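Local coordinates for putative 2OG-Fe(II) oxygenase family protein (Caulobacter crescentus CB15, PDB 3OOX), which probably acts as an iron(II)- and 2-oxoglutarate-dependent oxygenase that may form ethylene from 2-oxoglutarate, at residues S5-V10 / L218-P223; F35-D40 / P224-I229; A57-P62 / L95-H100; L238-L243 / D290-S295; Y275-L280 / I296-F301. One frame throughout, in Å; residues are numbered along the deposited sequence.

Contact 1. Residues S5-V10 / L218-P223; sequences SAIDPV and LPINPP
Ala-6 N donates to Pro-219 O at 2.9 Å, the shorter of two bonds that tie the N-terminal tail to the chain leaving strand 217-219. The second runs the other way and uses a side chain: Asn-221 N donates to Ser-5 OG at 3.0 Å, with the hydrogen pointing almost straight at the hydroxyl (163°). The hydroxyl gets there because OG stands opposite the backbone N of Ser-5 (chi1 -172°), which brings it in front of the N-H of Asn-221; CB of Ser-5 meanwhile rests against Asn-221 O at 3.2 Å. The Asn-221 amide turns outward from this junction, and its OD1 accepts from Glu-205 N. Apolar contacts flank the polar pair. The methyl of Ala-6 lies 3.8 Å from Leu-218 CB, and farther inside the extended branches of Ile-7 and Ile-220 cross at a slant and meet through their end methyls, CD1 to CD1, at 3.9 Å. At the outer end Pro-9 CG touches Pro-223 CD at 4.1 Å. The tail crosses the last residues of strand 217-219, outermost in the four-stranded sheet, and the chain that follows, with no regular strand pairing. Ile-7 and Ile-220 both pack on Phe-35 of strand 35-39, Ile-7 also reaches Ser-29 on helix 19-33, and Leu-218 leans on Tyr-33 and on Val-210 of strand 208-211.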
# COMPACT_ATOMS: atom_id res chain seq x y z
N SER A 5 -16.29 11.43 5.76
CA SER A 5 -15.12 10.62 6.10
C SER A 5 -14.95 10.49 7.61
O SER A 5 -15.11 11.46 8.34
CB SER A 5 -13.88 11.25 5.48
OG SER A 5 -12.78 10.38 5.65
N ALA A 6 -14.65 9.28 8.07
CA ALA A 6 -14.47 8.98 9.49
C ALA A 6 -13.12 9.40 10.07
O ALA A 6 -12.95 9.41 11.29
CB ALA A 6 -14.71 7.47 9.76
N ILE A 7 -12.18 9.76 9.21
CA ILE A 7 -10.82 10.07 9.66
C ILE A 7 -10.37 11.42 9.11
O ILE A 7 -10.24 11.59 7.90
CB ILE A 7 -9.82 9.01 9.18
CG1 ILE A 7 -10.19 7.62 9.72
CG2 ILE A 7 -8.39 9.38 9.61
CD1 ILE A 7 -9.20 6.51 9.33
N ASP A 8 -10.12 12.36 10.02
CA ASP A 8 -9.78 13.74 9.65
C ASP A 8 -8.35 13.80 9.14
O ASP A 8 -7.47 13.15 9.72
CB ASP A 8 -9.90 14.66 10.87
CG ASP A 8 -11.34 14.78 11.41
OD1 ASP A 8 -12.30 14.60 10.64
OD2 ASP A 8 -11.48 15.07 12.61
N PRO A 9 -8.10 14.53 8.04
CA PRO A 9 -6.72 14.63 7.55
C PRO A 9 -5.78 15.39 8.50
O PRO A 9 -6.23 16.29 9.25
CB PRO A 9 -6.84 15.35 6.21
CG PRO A 9 -8.29 15.38 5.87
CD PRO A 9 -9.07 15.13 7.11
N VAL A 10 -4.52 14.99 8.48
CA VAL A 10 -3.42 15.66 9.17
C VAL A 10 -2.55 16.27 8.07
O VAL A 10 -2.14 15.58 7.17
CB VAL A 10 -2.60 14.69 10.03
CG1 VAL A 10 -1.38 15.40 10.72
CG2 VAL A 10 -3.49 14.00 11.09
N LEU A 218 -16.43 1.92 8.48
CA LEU A 218 -16.27 3.37 8.49
C LEU A 218 -15.74 3.85 7.16
O LEU A 218 -14.69 3.38 6.72
CB LEU A 218 -15.30 3.77 9.58
CG LEU A 218 -15.57 3.26 11.00
CD1 LEU A 218 -14.49 3.82 11.92
CD2 LEU A 218 -16.95 3.59 11.49
N PRO A 219 -16.40 4.85 6.52
CA PRO A 219 -15.89 5.37 5.26
C PRO A 219 -14.61 6.18 5.44
O PRO A 219 -14.49 6.96 6.40
CB PRO A 219 -17.03 6.28 4.76
CG PRO A 219 -17.78 6.61 5.92
CD PRO A 219 -17.66 5.50 6.91
N ILE A 220 -13.64 5.96 4.55
CA ILE A 220 -12.45 6.80 4.45
C ILE A 220 -12.56 7.46 3.10
O ILE A 220 -12.29 6.86 2.06
CB ILE A 220 -11.13 6.02 4.61
CG1 ILE A 220 -11.12 5.26 5.95
CG2 ILE A 220 -9.95 6.98 4.55
CD1 ILE A 220 -9.89 4.43 6.16
N ASN A 221 -12.99 8.72 3.14
CA ASN A 221 -13.34 9.48 1.94
C ASN A 221 -12.63 10.82 1.98
O ASN A 221 -13.24 11.85 2.36
CB ASN A 221 -14.85 9.70 1.82
CG ASN A 221 -15.22 10.26 0.47
OD1 ASN A 221 -14.46 10.13 -0.49
ND2 ASN A 221 -16.41 10.88 0.37
N PRO A 222 -11.35 10.84 1.61
CA PRO A 222 -10.62 12.09 1.82
C PRO A 222 -10.89 13.11 0.72
O PRO A 222 -11.40 12.76 -0.34
CB PRO A 222 -9.16 11.64 1.72
CG PRO A 222 -9.21 10.52 0.73
CD PRO A 222 -10.48 9.79 1.04
N PRO A 223 -10.52 14.37 0.96
CA PRO A 223 -10.51 15.31 -0.16
C PRO A 223 -9.42 14.93 -1.14
O PRO A 223 -8.55 14.12 -0.82
CB PRO A 223 -10.16 16.66 0.49
CG PRO A 223 -9.77 16.40 1.87
CD PRO A 223 -9.98 14.95 2.20

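Contact 2. Residues F35-D40 / P224-I229. With EDO (1,2-ethanediol), chain F.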
# COMPACT_ATOMS: atom_id res chain seq x y z
N PHE A 35 -5.18 3.40 10.33
CA PHE A 35 -5.23 4.25 9.13
C PHE A 35 -5.01 5.70 9.53
O PHE A 35 -5.42 6.10 10.61
CB PHE A 35 -6.59 4.17 8.42
CG PHE A 35 -6.72 3.04 7.41
CD1 PHE A 35 -6.99 1.75 7.84
CD2 PHE A 35 -6.57 3.26 6.06
CE1 PHE A 35 -7.10 0.72 6.95
CE2 PHE A 35 -6.72 2.23 5.15
CZ PHE A 35 -6.99 0.95 5.61
N ALA A 36 -4.44 6.48 8.60
CA ALA A 36 -4.36 7.93 8.73
C ALA A 36 -4.55 8.55 7.36
O ALA A 36 -4.31 7.90 6.34
CB ALA A 36 -3.03 8.34 9.32
N VAL A 37 -4.98 9.81 7.35
CA VAL A 37 -5.16 10.55 6.12
C VAL A 37 -4.23 11.74 6.19
O VAL A 37 -4.29 12.51 7.17
CB VAL A 37 -6.62 11.04 5.93
CG1 VAL A 37 -6.74 11.87 4.62
CG2 VAL A 37 -7.59 9.83 5.94
N LEU A 38 -3.40 11.88 5.17
CA LEU A 38 -2.35 12.90 5.08
C LEU A 38 -2.69 13.86 3.94
O LEU A 38 -2.77 13.47 2.78
CB LEU A 38 -0.99 12.25 4.84
CG LEU A 38 0.21 13.19 4.75
CD1 LEU A 38 0.48 13.69 6.13
CD2 LEU A 38 1.43 12.44 4.25
N SER A 39 -2.91 15.14 4.28
CA SER A 39 -3.22 16.17 3.29
C SER A 39 -1.98 17.03 3.01
O SER A 39 -0.96 16.91 3.70
CB SER A 39 -4.36 17.02 3.82
OG SER A 39 -3.99 17.64 5.03
N ASP A 40 -2.06 17.84 1.96
CA ASP A 40 -1.03 18.84 1.64
C ASP A 40 0.35 18.20 1.42
O ASP A 40 1.36 18.72 1.91
CB ASP A 40 -0.94 19.92 2.72
CG ASP A 40 -2.24 20.65 2.95
OD1 ASP A 40 -3.00 20.87 1.98
OD2 ASP A 40 -2.49 21.01 4.13
N PRO A 224 -9.43 15.50 -2.34
CA PRO A 224 -8.37 15.33 -3.31
C PRO A 224 -7.00 15.77 -2.77
O PRO A 224 -6.96 16.52 -1.78
CB PRO A 224 -8.81 16.21 -4.49
CG PRO A 224 -10.22 16.41 -4.31
CD PRO A 224 -10.49 16.40 -2.86
N GLY A 225 -5.93 15.29 -3.40
CA GLY A 225 -4.56 15.63 -3.03
C GLY A 225 -4.15 15.12 -1.66
O GLY A 225 -3.39 15.79 -0.94
N CYS A 226 -4.66 13.94 -1.29
CA CYS A 226 -4.25 13.31 -0.04
C CYS A 226 -3.68 11.91 -0.28
O CYS A 226 -3.81 11.33 -1.34
CB CYS A 226 -5.42 13.18 0.96
SG CYS A 226 -6.19 14.70 1.58
N LEU A 227 -3.00 11.41 0.75
CA LEU A 227 -2.59 10.02 0.85
C LEU A 227 -3.33 9.38 2.01
O LEU A 227 -3.36 9.92 3.11
CB LEU A 227 -1.08 9.91 1.11
CG LEU A 227 -0.17 10.14 -0.09
CD1 LEU A 227 1.23 10.55 0.37
CD2 LEU A 227 -0.08 8.89 -0.98
N VAL A 228 -3.95 8.23 1.74
CA VAL A 228 -4.52 7.42 2.81
C VAL A 228 -3.45 6.36 3.13
O VAL A 228 -2.96 5.68 2.25
CB VAL A 228 -5.81 6.72 2.39
CG1 VAL A 228 -6.29 5.79 3.52
CG2 VAL A 228 -6.90 7.75 2.02
N ILE A 229 -3.07 6.27 4.39
CA ILE A 229 -1.98 5.40 4.79
C ILE A 229 -2.47 4.40 5.82
O ILE A 229 -3.21 4.77 6.72
CB ILE A 229 -0.83 6.20 5.39
CG1 ILE A 229 -0.41 7.30 4.39
CG2 ILE A 229 0.37 5.26 5.72
CD1 ILE A 229 0.21 8.51 5.02
C1 EDO F . -5.84 13.38 -6.71
O1 EDO F . -6.21 13.54 -5.32
C2 EDO F . -5.06 14.57 -7.26
O2 EDO F . -5.65 15.83 -6.90
O HOH W 1 -4.37 18.13 0.24
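Ala-36 and Ile-229 exchange two backbone hydrogen bonds, N to O each way and both 2.8 Å, and Leu-38 and Leu-227 form the same kind of pair two residues along. Strands 35-39 and 227-229 are therefore antiparallel neighbours, their axes 4.7 Å apart, with Val-37 and Val-228 as the non-hydrogen-bonded pair between. Beyond the last pair a water accepts from Asp-40 N and donates to Gly-225 O, while Gly-225 N donates at 2.6 Å to O1 of a 1,2-ethanediol, probably from the crystallisation liquor, which Glu-204 also holds. Ala-36, Leu-38, Leu-227 and Ile-229 share one face, where Ile-229 CD1 reaches Leu-38 CB at 3.9 Å. On the other face the valines barely touch. Phe-35 presents its ring edge to Val-228, CD2 lying 3.6 Å from the in-plane methyl CG1. Cys-226 SG lies beside its backbone N (chi1 -64°), which sets it 3.7 Å from Ser-39 CB. Both strands belong to the large mixed sheet of this double-stranded beta-helix (cupin-type) fold, strand 10-11 lying beyond 35-39 and strand 197-201 beyond 227-231. Helix 19-33 covers Ala-36, Leu-38 and Ile-229, and helix 127-152 covers Leu-38, Leu-227 and Ile-229.

Contact 3. Residues A57-P62 / L95-H100; sequences AFFALP and LKEFWH
Phe-58 and Trp-99 form the aromatic part of a tightly packed group, a T-shaped pair in which the six-membered ring of the indole turns its edge to the phenyl face. Trp-99 CE3 stands 3.5 Å from Phe-58 CZ, toward the rim of the ring, with centroids 4.8 Å apart and planes at 68°. Phe-59 packs beside it, one face on Phe-58 CD2; its CZ edge meets the backbone at Trp-99 N, and its CD1 lies only 3.3 Å from Glu-97 CD. Together they pack the last turn of helix 45-59 against strand 97-101 of the main sheet, which runs between strands 170-176 and 78-80. Glu-97 CG sits between backbone N and carbonyl carbon (chi1 56°) and the chain then extends, laying the buried carboxylate along Phe-59, where it makes a salt bridge to Lys-66 and hydrogen bonds to Tyr-79 and His-175. Between Glu-97 and Trp-99, Phe-98 turns to the other face of the strand. The loose side is the exposed Ala-60 end, which points away from the strand.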
# COMPACT_ATOMS: atom_id res chain seq x y z
N ALA A 57 -2.34 4.45 -20.20
CA ALA A 57 -1.90 4.13 -21.55
C ALA A 57 -1.53 2.66 -21.68
O ALA A 57 -1.90 2.00 -22.65
CB ALA A 57 -0.70 5.04 -21.94
N PHE A 58 -0.83 2.14 -20.67
CA PHE A 58 -0.50 0.72 -20.68
C PHE A 58 -1.76 -0.17 -20.73
O PHE A 58 -1.84 -1.10 -21.54
CB PHE A 58 0.35 0.29 -19.47
CG PHE A 58 0.49 -1.20 -19.41
CD1 PHE A 58 1.38 -1.86 -20.23
CD2 PHE A 58 -0.33 -1.95 -18.59
CE1 PHE A 58 1.49 -3.22 -20.23
CE2 PHE A 58 -0.24 -3.34 -18.61
CZ PHE A 58 0.65 -3.97 -19.43
N PHE A 59 -2.71 0.12 -19.85
CA PHE A 59 -3.91 -0.72 -19.76
C PHE A 59 -4.82 -0.59 -20.98
O PHE A 59 -5.61 -1.50 -21.27
CB PHE A 59 -4.71 -0.42 -18.48
CG PHE A 59 -4.03 -0.88 -17.20
CD1 PHE A 59 -3.65 -2.22 -17.06
CD2 PHE A 59 -3.78 -0.00 -16.17
CE1 PHE A 59 -3.02 -2.66 -15.90
CE2 PHE A 59 -3.16 -0.44 -15.00
CZ PHE A 59 -2.77 -1.77 -14.89
N ALA A 60 -4.68 0.52 -21.71
CA ALA A 60 -5.39 0.71 -23.00
C ALA A 60 -4.79 -0.07 -24.18
O ALA A 60 -5.42 -0.15 -25.26
CB ALA A 60 -5.46 2.20 -23.32
N LEU A 61 -3.61 -0.66 -24.01
CA LEU A 61 -3.00 -1.48 -25.06
C LEU A 61 -3.83 -2.73 -25.34
O LEU A 61 -4.61 -3.16 -24.48
CB LEU A 61 -1.59 -1.91 -24.67
CG LEU A 61 -0.50 -0.85 -24.59
CD1 LEU A 61 0.76 -1.38 -23.91
CD2 LEU A 61 -0.18 -0.31 -25.99
N PRO A 62 -3.68 -3.33 -26.54
CA PRO A 62 -4.37 -4.60 -26.83
C PRO A 62 -4.00 -5.68 -25.81
O PRO A 62 -2.89 -5.68 -25.30
CB PRO A 62 -3.85 -4.98 -28.21
CG PRO A 62 -3.45 -3.67 -28.84
CD PRO A 62 -2.89 -2.86 -27.70
N LEU A 95 -13.73 -7.89 -12.56
CA LEU A 95 -12.74 -7.64 -13.61
C LEU A 95 -11.80 -6.52 -13.22
O LEU A 95 -12.19 -5.34 -13.12
CB LEU A 95 -13.41 -7.30 -14.93
CG LEU A 95 -14.24 -8.44 -15.49
CD1 LEU A 95 -15.06 -7.96 -16.71
CD2 LEU A 95 -13.39 -9.65 -15.87
N LYS A 96 -10.54 -6.90 -12.97
CA LYS A 96 -9.51 -5.93 -12.67
C LYS A 96 -8.19 -6.49 -13.21
O LYS A 96 -8.00 -7.72 -13.26
CB LYS A 96 -9.48 -5.67 -11.18
CG LYS A 96 -9.08 -6.89 -10.36
CD LYS A 96 -9.64 -6.88 -8.96
CE LYS A 96 -9.33 -8.19 -8.21
NZ LYS A 96 -10.27 -9.30 -8.51
N GLU A 97 -7.31 -5.60 -13.62
CA GLU A 97 -6.03 -5.98 -14.16
C GLU A 97 -4.95 -5.18 -13.43
O GLU A 97 -5.20 -4.09 -12.93
CB GLU A 97 -5.97 -5.76 -15.68
CG GLU A 97 -6.30 -4.34 -16.13
CD GLU A 97 -6.31 -4.17 -17.63
OE1 GLU A 97 -5.69 -5.00 -18.34
OE2 GLU A 97 -6.93 -3.18 -18.08
N PHE A 98 -3.75 -5.75 -13.33
CA PHE A 98 -2.68 -5.23 -12.50
C PHE A 98 -1.37 -5.08 -13.27
O PHE A 98 -1.08 -5.87 -14.15
CB PHE A 98 -2.31 -6.23 -11.38
CG PHE A 98 -3.44 -6.56 -10.40
CD1 PHE A 98 -4.44 -7.47 -10.73
CD2 PHE A 98 -3.42 -6.06 -9.12
CE1 PHE A 98 -5.41 -7.80 -9.83
CE2 PHE A 98 -4.40 -6.39 -8.18
CZ PHE A 98 -5.40 -7.24 -8.55
N TRP A 99 -0.55 -4.13 -12.81
CA TRP A 99 0.88 -4.09 -13.11
C TRP A 99 1.61 -3.96 -11.78
O TRP A 99 1.24 -3.12 -10.96
CB TRP A 99 1.24 -2.88 -13.98
CG TRP A 99 2.70 -2.89 -14.33
CD1 TRP A 99 3.73 -2.37 -13.59
CD2 TRP A 99 3.29 -3.48 -15.49
NE1 TRP A 99 4.93 -2.60 -14.23
CE2 TRP A 99 4.68 -3.29 -15.39
CE3 TRP A 99 2.78 -4.14 -16.63
CZ2 TRP A 99 5.57 -3.74 -16.39
CZ3 TRP A 99 3.67 -4.60 -17.62
CH2 TRP A 99 5.05 -4.39 -17.48
N HIS A 100 2.62 -4.77 -11.55
CA HIS A 100 3.44 -4.64 -10.36
C HIS A 100 4.89 -4.30 -10.68
O HIS A 100 5.52 -4.96 -11.50
CB HIS A 100 3.41 -5.93 -9.57
CG HIS A 100 2.10 -6.16 -8.89
ND1 HIS A 100 1.39 -7.33 -9.02
CD2 HIS A 100 1.36 -5.35 -8.09
CE1 HIS A 100 0.27 -7.24 -8.31
NE2 HIS A 100 0.23 -6.04 -7.74

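Contact 4. Residues L238-L243 / D290-S295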
# COMPACT_ATOMS: atom_id res chain seq x y z
N LEU A 238 5.97 -5.83 14.79
CA LEU A 238 7.08 -5.12 15.44
C LEU A 238 6.64 -4.41 16.71
O LEU A 238 7.37 -4.41 17.71
CB LEU A 238 7.72 -4.15 14.46
CG LEU A 238 8.85 -3.28 15.01
CD1 LEU A 238 10.06 -4.15 15.41
CD2 LEU A 238 9.26 -2.21 13.97
N THR A 239 5.45 -3.80 16.69
CA THR A 239 4.93 -3.00 17.82
C THR A 239 4.11 -3.81 18.83
O THR A 239 3.39 -3.21 19.64
CB THR A 239 4.06 -1.82 17.31
OG1 THR A 239 2.90 -2.34 16.64
CG2 THR A 239 4.85 -0.91 16.36
N ASN A 240 4.21 -5.13 18.78
CA ASN A 240 3.44 -5.99 19.70
C ASN A 240 1.96 -5.61 19.67
O ASN A 240 1.25 -5.61 20.70
CB ASN A 240 3.95 -5.88 21.13
CG ASN A 240 3.64 -7.11 21.94
OD1 ASN A 240 3.56 -8.23 21.41
ND2 ASN A 240 3.50 -6.93 23.26
N ASN A 241 1.51 -5.32 18.44
CA ASN A 241 0.11 -4.98 18.15
C ASN A 241 -0.39 -3.65 18.72
O ASN A 241 -1.57 -3.36 18.66
CB ASN A 241 -0.82 -6.16 18.50
CG ASN A 241 -0.57 -7.37 17.62
OD1 ASN A 241 0.53 -7.86 17.53
ND2 ASN A 241 -1.61 -7.83 16.93
N VAL A 242 0.52 -2.81 19.20
CA VAL A 242 0.18 -1.46 19.64
C VAL A 242 -0.41 -0.67 18.46
O VAL A 242 -1.41 0.02 18.61
CB VAL A 242 1.40 -0.75 20.27
CG1 VAL A 242 1.13 0.75 20.40
CG2 VAL A 242 1.73 -1.35 21.65
N LEU A 243 0.21 -0.79 17.28
CA LEU A 243 -0.36 -0.23 16.06
C LEU A 243 -1.01 -1.36 15.27
O LEU A 243 -0.33 -2.28 14.82
CB LEU A 243 0.70 0.47 15.21
CG LEU A 243 1.47 1.61 15.90
CD1 LEU A 243 2.45 2.29 14.96
CD2 LEU A 243 0.53 2.68 16.49
N ASP A 290 4.74 -9.91 25.45
CA ASP A 290 5.29 -10.15 24.13
C ASP A 290 4.56 -11.31 23.44
O ASP A 290 4.58 -12.46 23.90
CB ASP A 290 6.78 -10.44 24.28
CG ASP A 290 7.55 -10.36 22.98
OD1 ASP A 290 6.96 -10.21 21.89
OD2 ASP A 290 8.77 -10.46 23.09
N ARG A 291 3.90 -10.98 22.31
CA ARG A 291 3.18 -11.98 21.53
C ARG A 291 4.10 -12.72 20.57
O ARG A 291 3.70 -13.73 19.97
CB ARG A 291 2.06 -11.30 20.75
CG ARG A 291 1.12 -10.55 21.60
CD ARG A 291 0.11 -9.82 20.74
NE ARG A 291 -0.52 -8.77 21.53
CZ ARG A 291 -1.72 -8.26 21.28
NH1 ARG A 291 -2.46 -8.67 20.24
NH2 ARG A 291 -2.18 -7.31 22.08
N TYR A 292 5.34 -12.24 20.44
CA TYR A 292 6.28 -12.72 19.44
C TYR A 292 7.65 -13.04 20.05
O TYR A 292 8.63 -12.41 19.72
CB TYR A 292 6.39 -11.69 18.31
CG TYR A 292 5.02 -11.25 17.80
CD1 TYR A 292 4.26 -12.10 17.00
CD2 TYR A 292 4.46 -10.00 18.13
CE1 TYR A 292 3.01 -11.75 16.55
CE2 TYR A 292 3.20 -9.62 17.67
CZ TYR A 292 2.49 -10.50 16.88
OH TYR A 292 1.24 -10.13 16.42
N PRO A 293 7.70 -14.05 20.93
CA PRO A 293 8.96 -14.34 21.60
C PRO A 293 10.06 -14.81 20.65
O PRO A 293 11.24 -14.67 21.00
CB PRO A 293 8.60 -15.44 22.60
CG PRO A 293 7.41 -16.11 22.03
CD PRO A 293 6.65 -15.01 21.32
N GLU A 294 9.68 -15.36 19.49
CA GLU A 294 10.63 -15.76 18.47
C GLU A 294 10.63 -14.69 17.37
O GLU A 294 9.60 -14.46 16.72
CB GLU A 294 10.24 -17.11 17.87
CG GLU A 294 10.05 -18.23 18.91
CD GLU A 294 8.70 -18.93 18.79
OE1 GLU A 294 7.66 -18.30 19.08
OE2 GLU A 294 8.69 -20.13 18.43
N SER A 295 11.78 -14.04 17.17
CA SER A 295 11.88 -13.03 16.13
C SER A 295 11.90 -13.68 14.75
O SER A 295 12.01 -14.90 14.61
CB SER A 295 13.11 -12.16 16.35
OG SER A 295 13.09 -11.58 17.65
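Asn-240 and Asn-241 each accept a hydrogen bond through OD1 from the 290-295 loop. Asn-240 OD1 takes Arg-291 N at 2.9 Å, nearly straight (170°), the donor tilted a little out of the amide plane; with CG roughly opposite the backbone N (chi1 -155°), the end of this side chain comes nearer the loop than its CB. Asn-241 OD1 accepts from Tyr-292 OH at 2.6 Å; this hydroxyl lies in the amide plane, on a lone pair, and amide and phenol ring are nearly coplanar, so the oxygen meets the ring at its edge. Asn-240 also donates through ND2 to Pro-289 O and Cys-283 O, so both ends of its amide are held. Within 290-295, Asp-290 OD1 accepts from Tyr-292 N at 3.0 Å, from above the carboxylate plane, an Asx turn whose oxygen also binds Thr-279 OG1. Stacking is the second kind of contact. The guanidinium of the extended Arg-291 lies over Asn-241, CB being 3.5 Å from NH1 and the amide only 16° from parallel to it; NH2 has its own bond to Asn-288 OD1. Both asparagines are the central residues of the type I' turn Thr-239 to Val-242; Asn-240, with positive phi, is the C-prime residue of the Schellman motif ending helix 233-238. Directional bonds thus fix the helix end to an irregular surface loop, with little apolar burial involved.

Contact 5. Residues Y275-L280 / I296-F301; sequences YEIKTL and ITADEF
A two-stranded antiparallel sheet, running straight into the N-terminus of the last helix, joins Ile-277 to Ile-296. They are a hydrogen-bonded pair: Ile-277 N donates to Ile-296 O at 2.8 Å, and Ile-296 N returns a longer bond to Ile-277 O at 3.2 Å. Glu-276 and Thr-297 are the adjoining non-hydrogen-bonded pair. The third cross-bond, from Ala-298 N to Tyr-275 O at 2.8 Å, already involves the first residue of the helix, and Thr-297 CA adds a CA-H...O contact to the same carbonyl. Thr-297 is the N-cap. With its OG1 set between backbone N and carbonyl carbon (chi1 63°), it accepts from Glu-300 N at 3.0 Å. Apolar contact is modest: Ile-277 CB faces Ile-296 CG2 at 4.3 Å, and the extended branch of Ile-277 carries CD1 over Ala-298 CA at 4.0 Å. Helix 298-309 starts directly at the end of strand 296-297. Its Phe-301 packs on Asp-233, Met-234 and Arg-237 of helix 233-238, Ile-296 also touches Arg-237, and Leu-280 is bonded through its backbone to Leu-238 at the end of that helix.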
# COMPACT_ATOMS: atom_id res chain seq x y z
N TYR A 275 15.87 -7.70 7.47
CA TYR A 275 15.60 -7.00 8.72
C TYR A 275 14.94 -7.98 9.69
O TYR A 275 13.91 -8.58 9.38
CB TYR A 275 14.67 -5.82 8.50
CG TYR A 275 14.28 -5.13 9.78
CD1 TYR A 275 15.22 -4.53 10.58
CD2 TYR A 275 12.94 -5.05 10.18
CE1 TYR A 275 14.88 -3.89 11.74
CE2 TYR A 275 12.58 -4.40 11.32
CZ TYR A 275 13.54 -3.81 12.11
OH TYR A 275 13.18 -3.16 13.28
N GLU A 276 15.56 -8.15 10.87
CA GLU A 276 14.98 -8.99 11.90
C GLU A 276 13.95 -8.16 12.66
O GLU A 276 14.24 -7.10 13.27
CB GLU A 276 16.05 -9.51 12.88
CG GLU A 276 15.41 -10.29 14.02
CD GLU A 276 16.43 -10.85 15.02
OE1 GLU A 276 16.90 -10.07 15.86
OE2 GLU A 276 16.71 -12.05 14.98
N ILE A 277 12.70 -8.63 12.58
CA ILE A 277 11.60 -8.08 13.33
C ILE A 277 11.62 -8.70 14.71
O ILE A 277 11.34 -9.90 14.88
CB ILE A 277 10.21 -8.34 12.63
CG1 ILE A 277 10.22 -7.81 11.19
CG2 ILE A 277 9.06 -7.76 13.45
CD1 ILE A 277 8.98 -8.25 10.41
N LYS A 278 11.97 -7.88 15.69
CA LYS A 278 12.07 -8.27 17.09
C LYS A 278 11.27 -7.25 17.90
O LYS A 278 11.41 -6.04 17.75
CB LYS A 278 13.54 -8.34 17.53
CG LYS A 278 13.71 -8.62 19.01
CD LYS A 278 15.18 -8.79 19.37
CE LYS A 278 15.34 -9.18 20.84
NZ LYS A 278 14.83 -8.12 21.76
N THR A 279 10.38 -7.76 18.75
CA THR A 279 9.38 -6.91 19.39
C THR A 279 10.00 -5.72 20.09
O THR A 279 10.98 -5.86 20.85
CB THR A 279 8.55 -7.70 20.41
OG1 THR A 279 8.21 -8.99 19.84
CG2 THR A 279 7.30 -6.89 20.83
N LEU A 280 9.44 -4.53 19.85
CA LEU A 280 9.92 -3.33 20.53
C LEU A 280 9.69 -3.50 22.02
O LEU A 280 8.57 -3.76 22.48
CB LEU A 280 9.21 -2.09 20.01
CG LEU A 280 9.45 -1.73 18.53
CD1 LEU A 280 8.56 -0.57 18.14
CD2 LEU A 280 10.91 -1.40 18.26
N ILE A 296 11.77 -12.86 13.70
CA ILE A 296 11.61 -13.37 12.33
C ILE A 296 12.12 -12.31 11.38
O ILE A 296 11.96 -11.12 11.66
CB ILE A 296 10.10 -13.73 12.04
CG1 ILE A 296 9.99 -14.56 10.76
CG2 ILE A 296 9.19 -12.46 12.00
CD1 ILE A 296 8.64 -15.26 10.60
N THR A 297 12.77 -12.70 10.28
CA THR A 297 13.16 -11.69 9.30
C THR A 297 11.92 -11.25 8.53
O THR A 297 10.95 -12.00 8.42
CB THR A 297 14.19 -12.15 8.28
OG1 THR A 297 13.67 -13.21 7.47
CG2 THR A 297 15.49 -12.66 8.97
N ALA A 298 11.96 -10.06 7.96
CA ALA A 298 10.83 -9.59 7.15
C ALA A 298 10.55 -10.56 6.01
O ALA A 298 9.37 -10.87 5.70
CB ALA A 298 11.13 -8.19 6.59
N ASP A 299 11.59 -11.10 5.37
CA ASP A 299 11.33 -12.00 4.26
C ASP A 299 10.73 -13.32 4.73
O ASP A 299 9.86 -13.88 4.04
CB ASP A 299 12.56 -12.26 3.38
CG ASP A 299 12.17 -12.89 2.07
OD1 ASP A 299 11.40 -12.22 1.32
OD2 ASP A 299 12.56 -14.05 1.85
N GLU A 300 11.18 -13.85 5.86
CA GLU A 300 10.60 -15.06 6.45
C GLU A 300 9.11 -14.85 6.74
O GLU A 300 8.28 -15.72 6.51
CB GLU A 300 11.35 -15.44 7.77
CG GLU A 300 12.76 -16.09 7.58
CD GLU A 300 13.71 -16.07 8.82
OE1 GLU A 300 13.37 -15.64 9.96
OE2 GLU A 300 14.87 -16.54 8.65
N PHE A 301 8.81 -13.68 7.29
CA PHE A 301 7.42 -13.31 7.64
C PHE A 301 6.57 -13.17 6.38
O PHE A 301 5.44 -13.65 6.34
CB PHE A 301 7.43 -12.02 8.43
CG PHE A 301 6.06 -11.56 8.89
CD1 PHE A 301 5.48 -12.11 9.99
CD2 PHE A 301 5.37 -10.58 8.20
CE1 PHE A 301 4.25 -11.68 10.44
CE2 PHE A 301 4.13 -10.14 8.64
CZ PHE A 301 3.58 -10.70 9.76

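In the fold
Contacts 1 and 2 adjoin, their centres 8 Å apart: Val-10 continues the tail into strand 10-11 beside strand 35-39, contact 1 bringing in the four-stranded sheet and contact 2 the mixed sheet. Their segments alternate along the chain, tying the N-terminal part to the oxygenase part. Contact 3, about 25 Å from contact 2 between centres, serves the same mixed sheet through strand 97-101 near its other end; it lies within the chain between the segments of contacts 1 and 2. Contacts 4 and 5 come later, their centres 10 Å apart, and interlock along the chain; both fasten the C-terminal stretch to helix 233-238, across the chain's centre from contact 3. N- and C-terminal segments are thus each fixed to the central fold.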